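Local atomic coordinates of glutathione peroxidase (Hypocrea jecorina, PDB entry 6VPD), a protein that probably reduces hydroperoxides to the corresponding alcohols and water with electrons from thioredoxin, as a thioredoxin-dependent peroxidase of the glutathione peroxidase family. Residues I160-G164 / A186-P192; N125-D129 / E149-W153. One frame throughout, in Å; residues are numbered along the deposited sequence.

Interaction 1: I160-G164 / A186-P192; sequences IGRDG and AIKQPAP
The guanidinium of Arg162 meets the carbonyl oxygen of Ile187 at its edge, almost exactly in its own plane, while the carbonyls of Ala186 and Gln189 lie obliquely to it. NE and NH2 grip that one oxygen side-on: the bond from Arg162 NH2 to Ile187 O is 2.7 Å long with an N-H...O angle of 156°, and the one from Arg162 NE to Ile187 O is 3.1 Å and more bent at 137°. Gln189 O comes within 2.9 Å of Arg162 NE as well. The chain of Arg162 runs extended from CG to NE, which carries the charge from the turn to the helix end. That turn, type I from Gly161 to Gly164, joins strands 157-160 and 166-170 of the thioredoxin-fold sheet, and helix 176-188 ends against it. The positive charge beside carbonyls at the C-terminal end of this helix would be expected to interact favourably with the helix dipole. NH2 also forms a salt bridge with Asp84, and NH1 bonds to Gly49 O, fixing the group's rotation. Beyond the helix the C-terminal tail passes the turn: Ala191 CB rests 3.8 Å from Arg162 CB, and Pro192 CD lies 3.7 Å from Asp163 CB.

Interaction 2: N125-D129 / E149-W153; sequences NVNGD and ERVKW
Asn127 docks its side-chain amide on the backbone of Val151, joining two loops of the thioredoxin fold that flank helix 133-141. Asn127 ND2 donates to Val151 O over 2.9 Å, with an N-H...O angle of 147°; the donor reaches a lone pair in the carbonyl plane, and the acceptor lies close to the plane of the amide. In return Asn127 OD1 accepts a weak bond of 3.4 Å from Val151 N, so one amide serves both the N-H and the C=O of a single residue. OD1 also receives a weak bond from Lys139 of helix 133-141, whose NZ donates to Val126 O too. Val126 O and Asn127 OD1 are both acceptors, and the lysine charge near them would probably ease their repulsion. Gln94 takes up Asn127 O through its NE2. Beside the polar pair, Val126 CG2 packs 3.9 Å from Val151 CB, the side chains crossing at about a right angle. Arg150, bent at chi2 (-77°), folds back alongside Asn127, running in the opposite direction, with amide and guanidinium planes 24° apart. Gly128 N sits over one face of that guanidinium, 3.5 Å above its plane and displaced toward the rim.

In the fold
Interactions 1 and 2 lie on opposite sides of the chain's centre, their own centres about 26 Å apart. In interaction 1 a turn between two strands meets buried Ala186 and Ile187 of helix 176-188 and the exposed tail Gln189-Pro192; in interaction 2, loops before and after helix 133-141 pair buried Val126 and Val151, with Arg150 exposed. Each uses one side chain to hold backbone atoms: a charged guanidinium with a carboxylate partner in the first, a neutral amide, both donor and acceptor, in the second. Strand 51-58 backs both, through Val51 and Val52 or Asn56. The second subunit packs on Lys152 and Trp153, next to interaction 2 but not part of its contact; no other chain of the assembly touches the segments of interaction 1.

Interaction 1: I160-G164 / A186-P192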
ATOM      1  N   ILE A 160      11.840   7.152  14.812  1.00 32.05           N
ATOM      2  CA  ILE A 160      12.331   7.084  16.184  1.00 34.16           C
ATOM      3  C   ILE A 160      12.790   8.473  16.612  1.00 36.89           C
ATOM      4  O   ILE A 160      13.707   9.044  16.007  1.00 36.86           O
ATOM      5  CB  ILE A 160      13.495   6.086  16.340  1.00 33.34           C
ATOM      6  CG1 ILE A 160      13.222   4.710  15.688  1.00 28.05           C
ATOM      7  CG2 ILE A 160      13.817   5.949  17.814  1.00 30.65           C
ATOM      8  CD1 ILE A 160      11.974   4.023  16.119  1.00 26.78           C
ATOM      9  N   GLY A 161      12.193   9.002  17.689  1.00 36.02           N
ATOM     10  CA  GLY A 161      12.647  10.259  18.248  1.00 35.14           C
ATOM     11  C   GLY A 161      13.952  10.102  19.013  1.00 34.50           C
ATOM     12  O   GLY A 161      14.414   8.998  19.295  1.00 35.40           O
ATOM     13  N   ARG A 162      14.561  11.244  19.351  1.00 37.93           N
ATOM     14  CA  ARG A 162      15.881  11.226  19.984  1.00 41.88           C
ATOM     15  C   ARG A 162      15.878  10.421  21.280  1.00 39.15           C
ATOM     16  O   ARG A 162      16.914   9.869  21.667  1.00 37.87           O
ATOM     17  CB  ARG A 162      16.365  12.651  20.261  1.00 37.80           C
ATOM     18  CG  ARG A 162      16.583  13.522  19.035  1.00 37.81           C
ATOM     19  CD  ARG A 162      17.375  14.752  19.468  1.00 34.72           C
ATOM     20  NE  ARG A 162      17.559  15.750  18.420  1.00 41.91           N
ATOM     21  CZ  ARG A 162      18.695  15.929  17.735  1.00 47.60           C
ATOM     22  NH1 ARG A 162      19.757  15.160  17.971  1.00 46.44           N
ATOM     23  NH2 ARG A 162      18.780  16.885  16.813  1.00 41.65           N
ATOM     24  N   ASP A 163      14.723  10.326  21.945  1.00 35.30           N
ATOM     25  CA  ASP A 163      14.560   9.542  23.165  1.00 38.42           C
ATOM     26  C   ASP A 163      14.316   8.059  22.914  1.00 39.96           C
ATOM     27  O   ASP A 163      14.231   7.299  23.889  1.00 39.22           O
ATOM     28  CB  ASP A 163      13.395  10.089  23.989  1.00 38.56           C
ATOM     29  CG  ASP A 163      12.081  10.071  23.222  1.00 47.30           C
ATOM     30  OD1 ASP A 163      12.110  10.062  21.957  1.00 46.37           O
ATOM     31  OD2 ASP A 163      11.018  10.074  23.884  1.00 52.92           O
ATOM     32  N   GLY A 164      14.161   7.635  21.660  1.00 35.51           N
ATOM     33  CA  GLY A 164      14.009   6.228  21.348  1.00 35.28           C
ATOM     34  C   GLY A 164      12.597   5.671  21.379  1.00 35.25           C
ATOM     35  O   GLY A 164      12.437   4.448  21.320  1.00 34.23           O
ATOM     36  N   ALA A 186      11.224  16.227  15.107  1.00 39.71           N
ATOM     37  CA  ALA A 186      11.955  15.357  16.020  1.00 36.28           C
ATOM     38  C   ALA A 186      13.381  15.855  16.210  1.00 42.42           C
ATOM     39  O   ALA A 186      13.914  15.770  17.321  1.00 41.15           O
ATOM     40  CB  ALA A 186      11.947  13.911  15.537  1.00 31.45           C
ATOM     41  N   ILE A 187      13.981  16.445  15.164  1.00 40.49           N
ATOM     42  CA  ILE A 187      15.371  16.900  15.247  1.00 42.55           C
ATOM     43  C   ILE A 187      15.490  18.139  16.135  1.00 41.85           C
ATOM     44  O   ILE A 187      16.417  18.247  16.951  1.00 34.39           O
ATOM     45  CB  ILE A 187      15.937  17.152  13.834  1.00 39.58           C
ATOM     46  CG1 ILE A 187      16.168  15.832  13.104  1.00 37.40           C
ATOM     47  CG2 ILE A 187      17.243  17.976  13.890  1.00 38.06           C
ATOM     48  CD1 ILE A 187      16.510  16.018  11.649  1.00 38.60           C
ATOM     49  N   LYS A 188      14.571  19.103  15.989  1.00 40.81           N
ATOM     50  CA  LYS A 188      14.657  20.306  16.815  1.00 39.52           C
ATOM     51  C   LYS A 188      14.402  20.026  18.294  1.00 38.97           C
ATOM     52  O   LYS A 188      14.700  20.884  19.127  1.00 39.70           O
ATOM     53  CB  LYS A 188      13.678  21.368  16.330  1.00 35.14           C
ATOM     54  CG  LYS A 188      13.911  21.876  14.923  1.00 31.87           C
ATOM     55  CD  LYS A 188      12.815  22.873  14.579  1.00 32.66           C
ATOM     56  CE  LYS A 188      13.232  23.784  13.464  1.00 39.07           C
ATOM     57  NZ  LYS A 188      13.634  22.983  12.275  1.00 49.97           N
ATOM     58  N   GLN A 189      13.872  18.861  18.635  1.00 40.13           N
ATOM     59  CA  GLN A 189      13.612  18.438  20.008  1.00 43.22           C
ATOM     60  C   GLN A 189      14.908  17.961  20.660  1.00 41.70           C
ATOM     61  O   GLN A 189      15.672  17.216  20.043  1.00 45.09           O
ATOM     62  CB  GLN A 189      12.581  17.297  20.033  1.00 44.33           C
ATOM     63  CG  GLN A 189      11.141  17.736  19.967  1.00 46.54           C
ATOM     64  CD  GLN A 189      10.692  18.410  21.253  1.00 61.48           C
ATOM     65  OE1 GLN A 189      11.067  17.999  22.361  1.00 58.00           O
ATOM     66  NE2 GLN A 189       9.887  19.456  21.112  1.00 63.28           N
ATOM     67  N   PRO A 190      15.189  18.356  21.895  1.00 41.54           N
ATOM     68  CA  PRO A 190      16.379  17.825  22.563  1.00 41.54           C
ATOM     69  C   PRO A 190      16.151  16.391  23.012  1.00 43.87           C
ATOM     70  O   PRO A 190      15.019  15.979  23.273  1.00 47.18           O
ATOM     71  CB  PRO A 190      16.565  18.765  23.759  1.00 44.64           C
ATOM     72  CG  PRO A 190      15.205  19.306  24.026  1.00 36.54           C
ATOM     73  CD  PRO A 190      14.506  19.386  22.702  1.00 39.17           C
ATOM     74  N   ALA A 191      17.244  15.624  23.077  1.00 40.95           N
ATOM     75  CA  ALA A 191      17.221  14.306  23.697  1.00 46.67           C
ATOM     76  C   ALA A 191      17.156  14.442  25.222  1.00 59.61           C
ATOM     77  O   ALA A 191      17.510  15.485  25.778  1.00 59.20           O
ATOM     78  CB  ALA A 191      18.465  13.516  23.303  1.00 43.16           C
ATOM     79  N   PRO A 192      16.712  13.389  25.933  1.00 68.46           N
ATOM     80  CA  PRO A 192      16.703  13.491  27.406  1.00 62.95           C
ATOM     81  C   PRO A 192      18.102  13.383  28.032  1.00 63.39           C
ATOM     82  O   PRO A 192      18.238  13.407  29.264  1.00 75.81           O
ATOM     83  CB  PRO A 192      15.824  12.313  27.832  1.00 56.90           C
ATOM     84  CG  PRO A 192      15.984  11.300  26.713  1.00 53.83           C
ATOM     85  CD  PRO A 192      16.118  12.124  25.451  1.00 57.08           C
TER

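Interaction 2: N125-D129 / E149-W153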
ATOM      1  N   ASN A 125      13.138 -10.775   9.036  1.00 41.84           N
ATOM      2  CA  ASN A 125      11.703 -10.927   8.922  1.00 42.69           C
ATOM      3  C   ASN A 125      11.030  -9.867   9.772  1.00 37.74           C
ATOM      4  O   ASN A 125      11.396  -9.675  10.935  1.00 32.80           O
ATOM      5  CB  ASN A 125      11.281 -12.327   9.352  1.00 47.76           C
ATOM      6  CG  ASN A 125      11.640 -13.357   8.322  1.00 49.28           C
ATOM      7  OD1 ASN A 125      10.894 -13.575   7.373  1.00 50.29           O
ATOM      8  ND2 ASN A 125      12.813 -13.960   8.467  1.00 54.39           N
ATOM      9  N   VAL A 126      10.069  -9.155   9.177  1.00 39.40           N
ATOM     10  CA  VAL A 126       9.305  -8.176   9.941  1.00 36.95           C
ATOM     11  C   VAL A 126       8.023  -8.750  10.513  1.00 33.83           C
ATOM     12  O   VAL A 126       7.397  -8.093  11.353  1.00 36.28           O
ATOM     13  CB  VAL A 126       8.957  -6.924   9.105  1.00 39.42           C
ATOM     14  CG1 VAL A 126      10.229  -6.266   8.580  1.00 33.38           C
ATOM     15  CG2 VAL A 126       7.991  -7.252   7.968  1.00 36.27           C
ATOM     16  N   ASN A 127       7.618  -9.954  10.105  1.00 41.13           N
ATOM     17  CA  ASN A 127       6.324 -10.511  10.481  1.00 39.35           C
ATOM     18  C   ASN A 127       6.467 -11.973  10.865  1.00 39.75           C
ATOM     19  O   ASN A 127       7.426 -12.645  10.492  1.00 43.98           O
ATOM     20  CB  ASN A 127       5.314 -10.386   9.349  1.00 38.41           C
ATOM     21  CG  ASN A 127       4.804  -8.989   9.208  1.00 40.97           C
ATOM     22  OD1 ASN A 127       4.723  -8.265  10.198  1.00 44.45           O
ATOM     23  ND2 ASN A 127       4.470  -8.584   7.986  1.00 38.94           N
ATOM     24  N   GLY A 128       5.498 -12.455  11.628  1.00 43.13           N
ATOM     25  CA  GLY A 128       5.539 -13.811  12.117  1.00 39.57           C
ATOM     26  C   GLY A 128       6.233 -13.921  13.454  1.00 48.70           C
ATOM     27  O   GLY A 128       6.770 -12.954  14.011  1.00 45.46           O
ATOM     28  N   ASP A 129       6.205 -15.148  13.985  1.00 45.45           N
ATOM     29  CA  ASP A 129       6.869 -15.448  15.246  1.00 53.49           C
ATOM     30  C   ASP A 129       8.378 -15.442  15.080  1.00 52.25           C
ATOM     31  O   ASP A 129       9.112 -15.372  16.077  1.00 46.13           O
ATOM     32  CB  ASP A 129       6.397 -16.804  15.782  1.00 62.77           C
ATOM     33  CG  ASP A 129       4.916 -16.809  16.173  1.00 72.42           C
ATOM     34  OD1 ASP A 129       4.474 -15.886  16.902  1.00 82.65           O
ATOM     35  OD2 ASP A 129       4.197 -17.742  15.747  1.00 73.26           O
ATOM     36  N   GLU A 149      -1.306  -4.712  13.533  1.00 37.53           N
ATOM     37  CA  GLU A 149       0.084  -4.633  13.941  1.00 35.84           C
ATOM     38  C   GLU A 149       1.051  -5.077  12.837  1.00 34.85           C
ATOM     39  O   GLU A 149       2.141  -4.501  12.712  1.00 35.13           O
ATOM     40  CB  GLU A 149       0.249  -5.457  15.221  1.00 40.20           C
ATOM     41  CG  GLU A 149       1.615  -5.405  15.813  1.00 47.60           C
ATOM     42  CD  GLU A 149       1.712  -6.090  17.165  1.00 58.12           C
ATOM     43  OE1 GLU A 149       0.725  -6.009  17.943  1.00 58.34           O
ATOM     44  OE2 GLU A 149       2.777  -6.711  17.435  1.00 47.80           O
ATOM     45  N   ARG A 150       0.655  -6.040  11.997  1.00 39.93           N
ATOM     46  CA  ARG A 150       1.476  -6.486  10.869  1.00 34.32           C
ATOM     47  C   ARG A 150       1.872  -5.344   9.935  1.00 36.88           C
ATOM     48  O   ARG A 150       1.087  -4.430   9.656  1.00 31.71           O
ATOM     49  CB  ARG A 150       0.738  -7.557  10.052  1.00 36.15           C
ATOM     50  CG  ARG A 150       0.571  -8.931  10.742  1.00 58.68           C
ATOM     51  CD  ARG A 150       1.896  -9.696  10.693  1.00 60.56           C
ATOM     52  NE  ARG A 150       2.043 -10.767  11.680  1.00 56.65           N
ATOM     53  CZ  ARG A 150       2.384 -10.579  12.950  1.00 50.47           C
ATOM     54  NH1 ARG A 150       2.620  -9.338  13.384  1.00 49.69           N
ATOM     55  NH2 ARG A 150       2.514 -11.638  13.749  1.00 50.55           N
ATOM     56  N   VAL A 151       3.112  -5.424   9.441  1.00 38.76           N
ATOM     57  CA  VAL A 151       3.521  -4.647   8.279  1.00 35.77           C
ATOM     58  C   VAL A 151       2.838  -5.205   7.041  1.00 34.74           C
ATOM     59  O   VAL A 151       2.906  -6.408   6.758  1.00 37.68           O
ATOM     60  CB  VAL A 151       5.046  -4.668   8.136  1.00 36.88           C
ATOM     61  CG1 VAL A 151       5.470  -3.875   6.917  1.00 36.75           C
ATOM     62  CG2 VAL A 151       5.689  -4.110   9.401  1.00 35.12           C
ATOM     63  N   LYS A 152       2.177  -4.331   6.294  1.00 43.16           N
ATOM     64  CA  LYS A 152       1.361  -4.775   5.170  1.00 39.79           C
ATOM     65  C   LYS A 152       2.206  -5.056   3.935  1.00 43.45           C
ATOM     66  O   LYS A 152       1.967  -6.045   3.237  1.00 41.30           O
ATOM     67  CB  LYS A 152       0.293  -3.725   4.854  1.00 40.11           C
ATOM     68  CG  LYS A 152      -0.516  -3.299   6.074  1.00 48.91           C
ATOM     69  CD  LYS A 152      -0.961  -1.826   5.994  1.00 64.89           C
ATOM     70  CE  LYS A 152      -0.953  -1.157   7.384  1.00 62.03           C
ATOM     71  NZ  LYS A 152      -1.265   0.308   7.334  1.00 67.12           N
ATOM     72  N   TRP A 153       3.205  -4.220   3.658  1.00 41.09           N
ATOM     73  CA  TRP A 153       3.918  -4.289   2.393  1.00 42.87           C
ATOM     74  C   TRP A 153       5.352  -3.817   2.614  1.00 48.63           C
ATOM     75  O   TRP A 153       5.734  -3.421   3.724  1.00 39.55           O
ATOM     76  CB  TRP A 153       3.171  -3.460   1.346  1.00 45.83           C
ATOM     77  CG  TRP A 153       3.585  -3.678  -0.080  1.00 52.40           C
ATOM     78  CD1 TRP A 153       4.037  -2.727  -0.964  1.00 55.19           C
ATOM     79  CD2 TRP A 153       3.577  -4.919  -0.799  1.00 50.90           C
ATOM     80  NE1 TRP A 153       4.309  -3.307  -2.188  1.00 54.16           N
ATOM     81  CE2 TRP A 153       4.043  -4.651  -2.110  1.00 52.68           C
ATOM     82  CE3 TRP A 153       3.241  -6.234  -0.457  1.00 54.03           C
ATOM     83  CZ2 TRP A 153       4.175  -5.652  -3.076  1.00 53.62           C
ATOM     84  CZ3 TRP A 153       3.388  -7.232  -1.415  1.00 58.39           C
ATOM     85  CH2 TRP A 153       3.838  -6.933  -2.712  1.00 57.71           C
TER